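Local structure of urocanate hydratase (Paenibacillus sp. Soil724D2, 7NED) at residues A[367-370]-A[371-375]; A[379-382]-A[383-387]; A[458-461]-A[462-465]; A[483-486]-A[487-491]. The protein probably catalyses the hydration of thiourocanate during bacterial ergothioneine breakdown, using tightly held NAD+ as cofactor, and belongs to the urocanase family. All blocks are in the same frame, centred on the assembly; numbering follows the deposited sequence.

Interaction 1. Residues A[367-370]-A[371-375]; sequences DEFI and LEAFS
Over one face of the Phe369 ring lies the methyl of Ala373, a CH-pi contact with CB 3.8 Å from the ring centroid and displaced toward the CZ side of the rim. The Phe374 ring has the carbonyl oxygen of Ile370 at its edge, near the ring plane, and its CE2 meets Phe369 CE2 obliquely at 4.0 Å. With CG anti to the backbone N (chi1 169°), Phe369 swings its ring along the helix toward Ala373, one turn on. The same two residues are joined through the backbone, Ala373 N donating to Phe369 O at 2.9 Å. This is the C-terminal end of helix 360-373: Phe374 N still bonds to Ile370 O (2.9 Å), but Phe374 itself has left helical backbone angles. Its ring is further engaged by Lys410, in a cation-pi contact, and by Phe403. Ile370 adds CG2, 4.0 Å from Phe374 CD2. On the more polar flank, the Glu372 chain runs past the carbonyl of Glu368, CG lying 3.1 Å from Glu368 O, while the Glu368 carboxylate turns instead to a salt bridge with Arg388. Asp367 likewise pairs with Arg399, and helix 407-420 packs on Phe369 through Leu411 and Ala414.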
loop_
_atom_site.group_PDB
_atom_site.type_symbol
_atom_site.label_atom_id
_atom_site.label_comp_id
_atom_site.label_asym_id
_atom_site.label_seq_id
_atom_site.Cartn_x
_atom_site.Cartn_y
_atom_site.Cartn_z
ATOM N N ASP A 367 -30.598 13.873 -11.836
ATOM C CA ASP A 367 -31.634 13.062 -11.255
ATOM C C ASP A 367 -32.634 12.676 -12.339
ATOM O O ASP A 367 -32.915 11.570 -12.539
ATOM C CB ASP A 367 -32.375 13.818 -10.144
ATOM C CG ASP A 367 -31.611 13.889 -8.829
ATOM O OD1 ASP A 367 -30.730 13.079 -8.586
ATOM O OD2 ASP A 367 -31.951 14.767 -8.042
ATOM N N GLU A 368 -33.090 13.642 -13.096
ATOM C CA GLU A 368 -34.056 13.382 -14.142
ATOM C C GLU A 368 -33.478 12.473 -15.231
ATOM O O GLU A 368 -34.150 11.631 -15.739
ATOM C CB GLU A 368 -34.648 14.656 -14.692
ATOM C CG GLU A 368 -35.639 15.297 -13.762
ATOM C CD GLU A 368 -36.906 14.463 -13.513
ATOM O OE1 GLU A 368 -37.297 13.632 -14.315
ATOM O OE2 GLU A 368 -37.550 14.634 -12.505
ATOM N N PHE A 369 -32.213 12.661 -15.543
ATOM C CA PHE A 369 -31.570 11.799 -16.483
ATOM C C PHE A 369 -31.575 10.361 -16.002
ATOM O O PHE A 369 -31.867 9.496 -16.744
ATOM C CB PHE A 369 -30.159 12.206 -16.754
ATOM C CG PHE A 369 -29.415 11.185 -17.523
ATOM C CD1 PHE A 369 -29.576 11.079 -18.872
ATOM C CD2 PHE A 369 -28.596 10.295 -16.892
ATOM C CE1 PHE A 369 -28.935 10.104 -19.586
ATOM C CE2 PHE A 369 -27.940 9.319 -17.610
ATOM C CZ PHE A 369 -28.109 9.233 -18.948
ATOM N N ILE A 370 -31.296 10.142 -14.739
ATOM C CA ILE A 370 -31.234 8.773 -14.244
ATOM C C ILE A 370 -32.601 8.092 -14.327
ATOM O O ILE A 370 -32.713 6.929 -14.742
ATOM C CB ILE A 370 -30.670 8.767 -12.811
ATOM C CG1 ILE A 370 -29.175 9.193 -12.826
ATOM C CG2 ILE A 370 -30.831 7.401 -12.224
ATOM C CD1 ILE A 370 -28.519 9.402 -11.407
ATOM N N LEU A 371 -33.637 8.789 -13.935
ATOM C CA LEU A 371 -34.978 8.237 -13.991
ATOM C C LEU A 371 -35.399 7.809 -15.423
ATOM O O LEU A 371 -36.090 6.853 -15.585
ATOM C CB LEU A 371 -35.940 9.232 -13.400
ATOM C CG LEU A 371 -35.687 9.538 -11.948
ATOM C CD1 LEU A 371 -36.613 10.638 -11.459
ATOM C CD2 LEU A 371 -35.700 8.297 -11.059
ATOM N N GLU A 372 -34.905 8.505 -16.427
ATOM C CA GLU A 372 -35.201 8.225 -17.798
ATOM C C GLU A 372 -34.294 7.160 -18.394
ATOM O O GLU A 372 -34.733 6.338 -19.107
ATOM C CB GLU A 372 -35.072 9.460 -18.684
ATOM C CG GLU A 372 -35.767 10.730 -18.241
ATOM C CD GLU A 372 -35.200 12.043 -18.854
ATOM O OE1 GLU A 372 -34.073 12.089 -19.373
ATOM O OE2 GLU A 372 -35.878 13.076 -18.803
ATOM N N ALA A 373 -33.014 7.233 -18.114
ATOM C CA ALA A 373 -32.056 6.345 -18.699
ATOM C C ALA A 373 -31.834 5.015 -18.003
ATOM O O ALA A 373 -31.309 4.148 -18.611
ATOM C CB ALA A 373 -30.742 7.068 -18.919
ATOM N N PHE A 374 -32.231 4.884 -16.734
ATOM C CA PHE A 374 -32.100 3.640 -15.974
ATOM C C PHE A 374 -33.451 3.141 -15.468
ATOM O O PHE A 374 -33.526 2.520 -14.401
ATOM C CB PHE A 374 -31.148 3.809 -14.783
ATOM C CG PHE A 374 -29.749 4.164 -15.178
ATOM C CD1 PHE A 374 -28.793 3.170 -15.336
ATOM C CD2 PHE A 374 -29.384 5.489 -15.372
ATOM C CE1 PHE A 374 -27.506 3.495 -15.702
ATOM C CE2 PHE A 374 -28.099 5.811 -15.725
ATOM C CZ PHE A 374 -27.162 4.812 -15.896
ATOM N N SER A 375 -34.525 3.405 -16.223
ATOM C CA SER A 375 -35.879 3.166 -15.713
ATOM C C SER A 375 -36.179 1.692 -15.491
ATOM O O SER A 375 -37.057 1.374 -14.682
ATOM C CB SER A 375 -36.928 3.774 -16.657
ATOM O OG SER A 375 -36.844 3.224 -17.968
#

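Interaction 2. Residues A[379-382]-A[383-387]; sequences VIAN and WIRLA
Four successive main-chain hydrogen bonds carry the polar part of this helical turn: Trp383, Ile384, Arg385 and Leu386 donate to the carbonyls of Val379, Ile380, Ala381 and Asn382. The first two are the shorter, with Trp383 N to Val379 O and Ile384 N to Ile380 O both at 2.9 Å, the latter nearly straight at 166°. The Asn382 amide crosses the Leu386 side chain at an angle, with Leu386 CD1 3.7 Å from Asn382 OD1 and about as far from ND2; OD1 is itself held by the hydroxyl of Tyr140. On the exposed flank Arg385 runs extended from CG to NE, its CG passing 3.3 Å from Ala381 O and its NH1 lying 3.7 Å from Ala381 CB. The buried flank is mostly hydrocarbon. Ile380 and Ile384, one turn apart, lie side by side and point the same way, with their CG1 atoms 4.0 Å apart; CG1 of Ile380 stands anti to the backbone N (chi1 -167°), which tilts the branch along the helix toward Ile384. Ile380 CD1 also approaches CD1 of Trp383 at 4.2 Å, while Trp383 NE1 bonds to the carbonyl of Ile400. Helix 378-390 is thus wedged between neighbours: Ile380 and Ile384 pack on helix 360-373, Trp383 and Leu386 on helix 133-150, and Ile384 and Ala387 on Arg399 of strand 398-400.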
loop_
_atom_site.group_PDB
_atom_site.type_symbol
_atom_site.label_atom_id
_atom_site.label_comp_id
_atom_site.label_asym_id
_atom_site.label_seq_id
_atom_site.Cartn_x
_atom_site.Cartn_y
_atom_site.Cartn_z
ATOM N N VAL A 379 -34.477 -0.169 -8.461
ATOM C CA VAL A 379 -33.797 0.180 -7.219
ATOM C C VAL A 379 -33.260 1.602 -7.285
ATOM O O VAL A 379 -33.580 2.439 -6.432
ATOM C CB VAL A 379 -32.687 -0.834 -6.910
ATOM C CG1 VAL A 379 -31.991 -0.474 -5.608
ATOM C CG2 VAL A 379 -33.304 -2.209 -6.803
ATOM N N ILE A 380 -32.418 1.893 -8.283
ATOM C CA ILE A 380 -31.898 3.250 -8.393
ATOM C C ILE A 380 -33.022 4.240 -8.634
ATOM O O ILE A 380 -32.965 5.380 -8.147
ATOM C CB ILE A 380 -30.797 3.374 -9.468
ATOM C CG1 ILE A 380 -30.078 4.726 -9.285
ATOM C CG2 ILE A 380 -31.335 3.325 -10.910
ATOM C CD1 ILE A 380 -29.305 4.874 -7.959
ATOM N N ALA A 381 -34.056 3.840 -9.385
ATOM C CA ALA A 381 -35.177 4.755 -9.645
ATOM C C ALA A 381 -35.892 5.130 -8.357
ATOM O O ALA A 381 -36.175 6.307 -8.106
ATOM C CB ALA A 381 -36.159 4.124 -10.636
ATOM N N ASN A 382 -36.189 4.136 -7.524
ATOM C CA ASN A 382 -36.727 4.398 -6.192
ATOM C C ASN A 382 -35.803 5.311 -5.395
ATOM O O ASN A 382 -36.256 6.288 -4.790
ATOM C CB ASN A 382 -36.939 3.075 -5.447
ATOM C CG ASN A 382 -37.303 3.269 -3.963
ATOM O OD1 ASN A 382 -36.515 2.903 -3.048
ATOM N ND2 ASN A 382 -38.471 3.865 -3.711
ATOM N N TRP A 383 -34.495 5.002 -5.369
ATOM C CA TRP A 383 -33.587 5.774 -4.526
ATOM C C TRP A 383 -33.545 7.240 -4.961
ATOM O O TRP A 383 -33.616 8.155 -4.133
ATOM C CB TRP A 383 -32.163 5.159 -4.551
ATOM C CG TRP A 383 -31.302 6.115 -3.867
ATOM C CD1 TRP A 383 -30.352 6.929 -4.434
ATOM C CD2 TRP A 383 -31.360 6.460 -2.491
ATOM N NE1 TRP A 383 -29.798 7.752 -3.472
ATOM C CE2 TRP A 383 -30.409 7.483 -2.272
ATOM C CE3 TRP A 383 -32.135 6.010 -1.412
ATOM C CZ2 TRP A 383 -30.203 8.047 -1.025
ATOM C CZ3 TRP A 383 -31.919 6.567 -0.170
ATOM C CH2 TRP A 383 -30.974 7.585 0.014
ATOM N N ILE A 384 -33.424 7.491 -6.264
ATOM C CA ILE A 384 -33.294 8.867 -6.747
ATOM C C ILE A 384 -34.559 9.662 -6.432
ATOM O O ILE A 384 -34.496 10.816 -5.974
ATOM C CB ILE A 384 -32.950 8.860 -8.253
ATOM C CG1 ILE A 384 -31.501 8.324 -8.437
ATOM C CG2 ILE A 384 -33.114 10.237 -8.895
ATOM C CD1 ILE A 384 -30.391 9.194 -7.709
ATOM N N ARG A 385 -35.727 9.052 -6.620
ATOM C CA ARG A 385 -36.963 9.750 -6.250
ATOM C C ARG A 385 -36.935 10.146 -4.784
ATOM O O ARG A 385 -37.225 11.297 -4.426
ATOM C CB ARG A 385 -38.186 8.877 -6.541
ATOM C CG ARG A 385 -38.437 8.752 -8.030
ATOM C CD ARG A 385 -39.798 8.111 -8.374
ATOM N NE ARG A 385 -39.892 8.181 -9.827
ATOM C CZ ARG A 385 -39.593 7.164 -10.629
ATOM N NH1 ARG A 385 -39.252 5.999 -10.094
ATOM N NH2 ARG A 385 -39.671 7.299 -11.952
ATOM N N LEU A 386 -36.543 9.211 -3.928
ATOM C CA LEU A 386 -36.514 9.478 -2.501
ATOM C C LEU A 386 -35.497 10.557 -2.169
ATOM O O LEU A 386 -35.780 11.474 -1.379
ATOM C CB LEU A 386 -36.211 8.190 -1.738
ATOM C CG LEU A 386 -37.303 7.112 -1.677
ATOM C CD1 LEU A 386 -36.724 5.918 -0.940
ATOM C CD2 LEU A 386 -38.595 7.597 -1.035
ATOM N N ALA A 387 -34.287 10.450 -2.741
ATOM C CA ALA A 387 -33.230 11.391 -2.395
ATOM C C ALA A 387 -33.571 12.793 -2.874
ATOM O O ALA A 387 -33.378 13.773 -2.147
ATOM C CB ALA A 387 -31.887 10.924 -2.980
#

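Interaction 3. Residues A[458-461]-A[462-465]; sequences ADWP and LLNA
Trp460 overlaps Leu463 along the helix, with CE3 of the indole six-membered ring 4.2 Å from Leu463 CD1. Arg522 makes a cation-pi contact with the indole, and Leu518 of helix 502-525 packs against both Trp460 and Leu463. Leu463 sets its CG anti to its own carbonyl carbon (chi1 -71°), and this folds the side chain back over the preceding turn, where CG lies 3.3 Å from Asp459 O. Leu462 does the same one residue earlier, its CG 3.3 Å from Ala458 O. Polar links within the turn come from the main chain. Leu463 N meets Asp459 O at 2.8 Å in a nearly straight bond (171°), Asn464 N reaches Trp460 O at 2.7 Å, and Ala465 N bonds to Pro461 O. Both carboxylate oxygens of buried Asp459 are satisfied by the second subunit, OD2 by Ser75 and Gln74 and OD1 by Asn97; Asn464 ND2 bonds to Asp515 of the same chain. Pro461 has no amide hydrogen to give, but in the first turn of a helix there is no i-4 carbonyl within the helix to bond. The arrangement is that of a helix N-terminus with proline in its first turn, here the start of helix 459-469, buried between the mixed sheet, helix 502-525 and the dimer interface.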
loop_
_atom_site.group_PDB
_atom_site.type_symbol
_atom_site.label_atom_id
_atom_site.label_comp_id
_atom_site.label_asym_id
_atom_site.label_seq_id
_atom_site.Cartn_x
_atom_site.Cartn_y
_atom_site.Cartn_z
ATOM N N ALA A 458 -4.471 -7.149 1.320
ATOM C CA ALA A 458 -4.537 -5.734 0.977
ATOM C C ALA A 458 -3.984 -5.448 -0.417
ATOM O O ALA A 458 -3.874 -4.281 -0.789
ATOM C CB ALA A 458 -3.752 -4.902 2.005
ATOM N N ASP A 459 -3.600 -6.481 -1.187
ATOM C CA ASP A 459 -3.201 -6.244 -2.570
ATOM C C ASP A 459 -4.238 -5.428 -3.335
ATOM O O ASP A 459 -3.891 -4.612 -4.194
ATOM C CB ASP A 459 -3.023 -7.566 -3.308
ATOM C CG ASP A 459 -1.886 -8.439 -2.715
ATOM O OD1 ASP A 459 -0.907 -7.910 -2.148
ATOM O OD2 ASP A 459 -2.033 -9.669 -2.791
ATOM N N TRP A 460 -5.513 -5.736 -3.123
ATOM C CA TRP A 460 -6.561 -5.239 -4.019
ATOM C C TRP A 460 -6.681 -3.718 -4.035
ATOM O O TRP A 460 -6.655 -3.125 -5.137
ATOM C CB TRP A 460 -7.880 -5.926 -3.646
ATOM C CG TRP A 460 -7.785 -7.439 -3.821
ATOM C CD1 TRP A 460 -7.629 -8.381 -2.837
ATOM C CD2 TRP A 460 -7.797 -8.148 -5.057
ATOM N NE1 TRP A 460 -7.585 -9.640 -3.390
ATOM C CE2 TRP A 460 -7.689 -9.520 -4.753
ATOM C CE3 TRP A 460 -7.958 -7.756 -6.399
ATOM C CZ2 TRP A 460 -7.720 -10.509 -5.738
ATOM C CZ3 TRP A 460 -7.997 -8.743 -7.381
ATOM C CH2 TRP A 460 -7.875 -10.106 -7.037
ATOM N N PRO A 461 -6.806 -3.022 -2.902
ATOM C CA PRO A 461 -6.843 -1.553 -2.995
ATOM C C PRO A 461 -5.587 -0.958 -3.583
ATOM O O PRO A 461 -5.680 0.052 -4.296
ATOM C CB PRO A 461 -7.081 -1.093 -1.534
ATOM C CG PRO A 461 -6.710 -2.313 -0.666
ATOM C CD PRO A 461 -7.102 -3.498 -1.538
ATOM N N LEU A 462 -4.408 -1.547 -3.308
ATOM C CA LEU A 462 -3.177 -1.105 -3.967
ATOM C C LEU A 462 -3.295 -1.253 -5.474
ATOM O O LEU A 462 -2.961 -0.336 -6.229
ATOM C CB LEU A 462 -1.970 -1.904 -3.443
ATOM C CG LEU A 462 -1.825 -1.901 -1.918
ATOM C CD1 LEU A 462 -0.572 -2.603 -1.427
ATOM C CD2 LEU A 462 -1.923 -0.470 -1.441
ATOM N N LEU A 463 -3.752 -2.425 -5.936
ATOM C CA LEU A 463 -4.035 -2.598 -7.367
ATOM C C LEU A 463 -5.052 -1.577 -7.892
ATOM O O LEU A 463 -4.907 -1.062 -9.008
ATOM C CB LEU A 463 -4.564 -4.017 -7.604
ATOM C CG LEU A 463 -3.453 -5.044 -7.442
ATOM C CD1 LEU A 463 -4.088 -6.460 -7.457
ATOM C CD2 LEU A 463 -2.452 -4.871 -8.590
ATOM N N ASN A 464 -6.114 -1.310 -7.121
ATOM C CA ASN A 464 -7.146 -0.378 -7.566
ATOM C C ASN A 464 -6.540 1.007 -7.801
ATOM O O ASN A 464 -6.748 1.634 -8.853
ATOM C CB ASN A 464 -8.261 -0.372 -6.509
ATOM C CG ASN A 464 -9.368 0.617 -6.806
ATOM O OD1 ASN A 464 -9.618 1.519 -6.020
ATOM N ND2 ASN A 464 -10.050 0.430 -7.907
ATOM N N ALA A 465 -5.713 1.462 -6.861
ATOM C CA ALA A 465 -5.038 2.751 -7.011
ATOM C C ALA A 465 -4.120 2.764 -8.235
ATOM O O ALA A 465 -4.183 3.681 -9.066
ATOM C CB ALA A 465 -4.236 3.061 -5.746
#

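Interaction 4. Residues A[483-486]-A[487-491]; sequences GGYA and GYMTS. With NAD (nicotinamide-adenine-dinucleotide), chain C.
From CB outward, Tyr485 first meets the methyl end of Met489: CB lies 4.2 Å from Met489 CE, and CG and CD2 are slightly nearer. That methyl stands over one ring face, 4.1 Å from the centroid and 20° off the normal, with the sulfur farther out above the same ring in a Met-aromatic contact. At the far edge CE2 and CZ approach ribose oxygen O2D of NAD, near the ring plane, and CZ also passes 3.7 Å from the carboxamide nitrogen N7N. The tip, OH, makes a short hydrogen bond of 2.6 Å to NAD O2D, in which either oxygen may be the donor, besides a weak one to the carbonyl of Gly314. His258 and Trp119 bring further rings against Tyr485, which belongs to the cofactor pocket; its side chain is about 5 Å from bound urocanate. The peptide carrying it is the glycine-rich connection between antiparallel strands 475-480 and 490-498, with a short 3-10 turn at 484-485. Here Tyr488 N bonds to Tyr485 O at 2.9 Å. The Tyr488 ring then rises past the turn, its CD1 3.4 Å from Gly484 O, and packs on Arg101 of the second subunit. Met489 holds CG between its backbone N and carbonyl carbon (chi1 64°) and is extended beyond, carrying its sulfur to 4.1 Å from NAD N7N.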
loop_
_atom_site.group_PDB
_atom_site.type_symbol
_atom_site.label_atom_id
_atom_site.label_comp_id
_atom_site.label_asym_id
_atom_site.label_seq_id
_atom_site.Cartn_x
_atom_site.Cartn_y
_atom_site.Cartn_z
ATOM N N GLY A 483 -5.988 5.989 14.340
ATOM C CA GLY A 483 -6.639 5.743 15.614
ATOM C C GLY A 483 -6.817 4.267 15.856
ATOM O O GLY A 483 -5.923 3.453 15.599
ATOM N N GLY A 484 -8.002 3.885 16.334
ATOM C CA GLY A 484 -8.263 2.472 16.561
ATOM C C GLY A 484 -8.395 1.648 15.302
ATOM O O GLY A 484 -8.438 0.414 15.393
ATOM N N TYR A 485 -8.461 2.289 14.127
ATOM C CA TYR A 485 -8.397 1.538 12.871
ATOM C C TYR A 485 -6.972 1.160 12.496
ATOM O O TYR A 485 -6.790 0.434 11.515
ATOM C CB TYR A 485 -8.973 2.330 11.711
ATOM C CG TYR A 485 -10.481 2.451 11.703
ATOM C CD1 TYR A 485 -11.281 1.328 11.751
ATOM C CD2 TYR A 485 -11.091 3.708 11.641
ATOM C CE1 TYR A 485 -12.711 1.453 11.731
ATOM C CE2 TYR A 485 -12.479 3.847 11.618
ATOM C CZ TYR A 485 -13.275 2.712 11.658
ATOM O OH TYR A 485 -14.653 2.817 11.642
ATOM N N ALA A 486 -5.971 1.633 13.229
ATOM C CA ALA A 486 -4.592 1.324 12.847
ATOM C C ALA A 486 -4.380 -0.188 12.787
ATOM O O ALA A 486 -4.690 -0.921 13.738
ATOM C CB ALA A 486 -3.600 1.968 13.827
ATOM N N GLY A 487 -3.823 -0.652 11.665
ATOM C CA GLY A 487 -3.583 -2.061 11.472
ATOM C C GLY A 487 -4.769 -2.847 10.953
ATOM O O GLY A 487 -4.621 -4.042 10.668
ATOM N N TYR A 488 -5.943 -2.218 10.805
ATOM C CA TYR A 488 -7.130 -2.951 10.383
ATOM C C TYR A 488 -7.434 -2.807 8.900
ATOM O O TYR A 488 -8.055 -3.704 8.317
ATOM C CB TYR A 488 -8.367 -2.498 11.185
ATOM C CG TYR A 488 -8.479 -3.132 12.547
ATOM C CD1 TYR A 488 -7.971 -2.489 13.674
ATOM C CD2 TYR A 488 -9.075 -4.377 12.711
ATOM C CE1 TYR A 488 -8.063 -3.063 14.929
ATOM C CE2 TYR A 488 -9.191 -4.952 13.978
ATOM C CZ TYR A 488 -8.675 -4.286 15.075
ATOM O OH TYR A 488 -8.778 -4.822 16.334
ATOM N N MET A 489 -7.038 -1.719 8.262
ATOM C CA MET A 489 -7.578 -1.534 6.925
ATOM C C MET A 489 -6.666 -0.715 6.049
ATOM O O MET A 489 -5.896 0.146 6.513
ATOM C CB MET A 489 -8.957 -0.851 6.859
ATOM C CG MET A 489 -9.048 0.550 7.330
ATOM S SD MET A 489 -10.791 1.157 7.154
ATOM C CE MET A 489 -10.515 2.757 7.862
ATOM N N THR A 490 -6.839 -0.950 4.761
ATOM C CA THR A 490 -6.188 -0.202 3.702
ATOM C C THR A 490 -7.242 -0.039 2.639
ATOM O O THR A 490 -7.972 -0.996 2.346
ATOM C CB THR A 490 -4.960 -0.961 3.173
ATOM O OG1 THR A 490 -3.963 -0.955 4.188
ATOM C CG2 THR A 490 -4.373 -0.306 1.904
ATOM N N SER A 491 -7.325 1.156 2.073
ATOM C CA SER A 491 -8.359 1.426 1.076
ATOM C C SER A 491 -7.796 2.332 -0.021
ATOM O O SER A 491 -6.721 2.898 0.122
ATOM C CB SER A 491 -9.597 2.048 1.715
ATOM O OG SER A 491 -9.272 3.327 2.272
HETATM P PA NAD C . -18.518 11.408 14.206
HETATM O O1A NAD C . -17.417 11.303 15.259
HETATM O O2A NAD C . -18.838 12.605 13.406
HETATM O O5B NAD C . -19.914 11.248 15.153
HETATM C C5B NAD C . -19.834 10.288 16.127
HETATM C C4B NAD C . -21.113 10.570 17.043
HETATM O O4B NAD C . -21.196 9.702 18.139
HETATM C C3B NAD C . -20.853 12.011 17.590
HETATM O O3B NAD C . -21.958 12.791 17.389
HETATM C C2B NAD C . -20.617 11.756 19.110
HETATM O O2B NAD C . -21.173 12.727 19.918
HETATM C C1B NAD C . -21.493 10.519 19.288
HETATM N N9A NAD C . -21.124 9.669 20.421
HETATM C C8A NAD C . -19.865 9.337 20.907
HETATM N N7A NAD C . -19.905 8.545 21.950
HETATM C C5A NAD C . -21.258 8.312 22.157
HETATM C C6A NAD C . -21.962 7.557 23.122
HETATM N N6A NAD C . -21.315 6.849 24.074
HETATM N N1A NAD C . -23.324 7.511 23.085
HETATM C C2A NAD C . -23.917 8.265 22.126
HETATM N N3A NAD C . -23.385 9.024 21.154
HETATM C C4A NAD C . -22.036 9.027 21.206
HETATM O O3 NAD C . -18.322 10.019 13.508
HETATM P PN NAD C . -19.050 9.715 12.122
HETATM O O1N NAD C . -18.515 10.268 10.834
HETATM O O2N NAD C . -20.539 9.677 12.394
HETATM O O5D NAD C . -18.737 8.039 11.871
HETATM C C5D NAD C . -19.167 7.208 12.964
HETATM C C4D NAD C . -18.701 5.801 12.710
HETATM O O4D NAD C . -19.022 5.384 11.396
HETATM C C3D NAD C . -17.090 5.945 12.719
HETATM O O3D NAD C . -16.483 4.863 13.417
HETATM C C2D NAD C . -16.699 5.858 11.199
HETATM O O2D NAD C . -15.526 5.210 10.921
HETATM C C1D NAD C . -17.822 4.802 10.946
HETATM N N1N NAD C . -18.015 4.323 9.571
HETATM C C2N NAD C . -16.962 3.520 9.176
HETATM C C3N NAD C . -16.965 2.899 7.937
HETATM C C7N NAD C . -15.717 2.081 7.574
HETATM O O7N NAD C . -15.716 1.143 6.778
HETATM N N7N NAD C . -14.516 2.483 8.134
HETATM C C4N NAD C . -18.092 3.108 7.129
HETATM C C5N NAD C . -19.138 3.912 7.578
HETATM C C6N NAD C . -19.104 4.520 8.845
#

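All four contacts are local and lie in the C-terminal region of the chain, but they form two groups. Interactions 1 and 2 sit on successive helices, 360-373 and 378-390, and touch through Leu371 with Ile384 and Phe374 with Ile380; both are partly buried, with mainly hydrocarbon between the helices, though buried Asp367 also lies against Ile384, and with Glu372 and Arg385 on the exposed side. Interactions 3 and 4 are buried, lie about 15 Å apart between centres and meet where Pro461 packs against the Thr490 backbone; both reach the second subunit. Interactions 1 to 3 rest on i-to-i+4 helical bonds, whereas interaction 4 is a glycine-rich turn whose aromatic and sulfur groups contact NAD directly.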